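Local coordinates for protein probable aminotransferase (Pseudomonas aeruginosa, PDB 5YKR) that is a probable aminotransferase of class III, a dimeric member of the pyridoxal-phosphate-dependent aminotransferase superfamily that carries its cofactor covalently bound, at residues Q134-A139 and P293-G298. Numbering follows the deposited sequence.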
loop_
_atom_site.group_PDB
_atom_site.type_symbol
_atom_site.label_atom_id
_atom_site.label_comp_id
_atom_site.label_asym_id
_atom_site.label_seq_id
_atom_site.Cartn_x
_atom_site.Cartn_y
_atom_site.Cartn_z
ATOM N N GLN A 134 13.696 2.127 -5.423
ATOM C CA GLN A 134 12.529 1.303 -5.723
ATOM C C GLN A 134 11.290 2.098 -5.323
ATOM O O GLN A 134 11.369 3.063 -4.557
ATOM C CB GLN A 134 12.564 -0.026 -4.943
ATOM C CG GLN A 134 13.624 -1.014 -5.371
ATOM C CD GLN A 134 13.362 -1.688 -6.704
ATOM O OE1 GLN A 134 12.751 -2.764 -6.730
ATOM N NE2 GLN A 134 13.883 -1.088 -7.846
ATOM N N VAL A 135 10.138 1.709 -5.843
ATOM C CA VAL A 135 8.836 2.333 -5.534
ATOM C C VAL A 135 7.913 1.347 -4.888
ATOM O O VAL A 135 7.885 0.162 -5.272
ATOM C CB VAL A 135 8.177 2.865 -6.824
ATOM C CG1 VAL A 135 6.824 3.508 -6.590
ATOM C CG2 VAL A 135 9.095 3.818 -7.533
ATOM N N THR A 136 7.167 1.809 -3.914
ATOM C CA THR A 136 6.112 1.041 -3.239
ATOM C C THR A 136 4.759 1.778 -3.351
ATOM O O THR A 136 4.701 2.903 -3.878
ATOM C CB THR A 136 6.445 0.791 -1.781
ATOM O OG1 THR A 136 6.421 2.056 -1.118
ATOM C CG2 THR A 136 7.765 0.063 -1.590
ATOM N N THR A 137 3.712 1.208 -2.762
ATOM C CA THR A 137 2.402 1.914 -2.691
ATOM C C THR A 137 2.185 2.677 -1.404
ATOM O O THR A 137 1.121 3.271 -1.247
ATOM C CB THR A 137 1.249 0.937 -2.999
ATOM O OG1 THR A 137 1.270 -0.145 -2.094
ATOM C CG2 THR A 137 1.344 0.400 -4.401
ATOM N N SER A 138 3.157 2.669 -0.501
ATOM C CA SER A 138 3.053 3.481 0.757
ATOM C C SER A 138 4.395 3.549 1.471
ATOM O O SER A 138 5.236 2.682 1.325
ATOM C CB SER A 138 2.064 2.837 1.712
ATOM O OG SER A 138 2.535 1.585 2.220
ATOM N N ALA A 139 4.551 4.571 2.300
ATOM C CA ALA A 139 5.711 4.671 3.163
ATOM C C ALA A 139 5.821 3.458 4.085
ATOM O O ALA A 139 6.902 2.966 4.335
ATOM C CB ALA A 139 5.709 5.957 3.959
ATOM N N PRO A 293 -1.486 6.710 -3.947
ATOM C CA PRO A 293 -0.673 6.017 -2.927
ATOM C C PRO A 293 0.674 5.607 -3.486
ATOM O O PRO A 293 0.754 4.895 -4.489
ATOM C CB PRO A 293 -1.543 4.800 -2.567
ATOM C CG PRO A 293 -2.960 5.294 -2.801
ATOM C CD PRO A 293 -2.861 6.160 -4.033
ATOM N N SER A 294 1.745 6.045 -2.831
ATOM C CA SER A 294 3.102 5.845 -3.344
ATOM C C SER A 294 4.131 6.132 -2.278
ATOM O O SER A 294 3.855 6.856 -1.299
ATOM C CB SER A 294 3.402 6.772 -4.524
ATOM O OG SER A 294 2.453 6.788 -5.566
ATOM N N ALA A 295 5.311 5.545 -2.467
ATOM C CA ALA A 295 6.508 5.979 -1.759
ATOM C C ALA A 295 7.709 5.554 -2.591
ATOM O O ALA A 295 7.601 4.664 -3.459
ATOM C CB ALA A 295 6.588 5.363 -0.350
ATOM N N VAL A 296 8.862 6.167 -2.281
ATOM C CA VAL A 296 10.122 5.705 -2.802
ATOM C C VAL A 296 11.033 5.324 -1.652
ATOM O O VAL A 296 10.931 5.876 -0.532
ATOM C CB VAL A 296 10.812 6.781 -3.684
ATOM C CG1 VAL A 296 9.994 7.054 -4.938
ATOM C CG2 VAL A 296 11.086 8.087 -2.917
ATOM N N TRP A 297 11.961 4.420 -1.917
ATOM C CA TRP A 297 13.060 4.195 -1.038
ATOM C C TRP A 297 14.321 4.066 -1.828
ATOM O O TRP A 297 14.310 3.533 -2.931
ATOM C CB TRP A 297 12.837 3.056 -0.076
ATOM C CG TRP A 297 12.716 1.729 -0.607
ATOM C CD1 TRP A 297 11.573 1.082 -0.929
ATOM C CD2 TRP A 297 13.797 0.822 -0.826
ATOM N NE1 TRP A 297 11.866 -0.204 -1.346
ATOM C CE2 TRP A 297 13.231 -0.393 -1.295
ATOM C CE3 TRP A 297 15.197 0.911 -0.685
ATOM C CZ2 TRP A 297 14.006 -1.504 -1.635
ATOM C CZ3 TRP A 297 15.958 -0.202 -1.006
ATOM C CH2 TRP A 297 15.371 -1.379 -1.432
ATOM N N GLY A 298 15.394 4.525 -1.228
ATOM C CA GLY A 298 16.720 4.502 -1.846
ATOM C C GLY A 298 17.778 3.948 -0.933
ATOM O O GLY A 298 17.572 3.905 0.276
HETATM O O HOH W 1 2.714 6.836 1.888
#
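Gln134 and Thr136 pair with Trp297 and Ala295 through four backbone hydrogen bonds, two in each antiparallel hydrogen-bonded pair, the strand axes 4.7 Å apart; Val135 and Val296 form the non-hydrogen-bonded pair between. The Trp297 indole, CG set between its backbone N and carbonyl carbon (chi1 65°), leans over toward the neighbouring strand and takes Gln134 CB over one face, a CH-pi contact 4.0 Å from the centroid of its five-membered ring. Thr136 CG2 meets the same ring in plane at its edge, 4.0 Å from CD1. Past CB the glutamine chain bends at chi2 (-72°), and its NE2 leaves for Ala45 O of the second subunit. Within the chain, strand 132-136 is the outermost of the seven-stranded mixed sheet of the PLP-dependent transferase fold, with 295-299 antiparallel beside it; backbone hydrogen bonds run from Val135 to the second subunit. Helix 139-154 packs on the Trp297 and Thr136 side; on the other, Val135 CG2 and Val296 CG1 touch at 4.2 Å and both residues pack on Met339 of helix 333-346. Beyond the strand the chain turns, Thr136 OG1 donating to Ser138 O at 2.8 Å, and Ala295 CB fits against this turn, 3.4 Å from Ser138 C. Ser138 is the N-cap of helix 139-154; its OG accepts a hydrogen bond from Asp141 N.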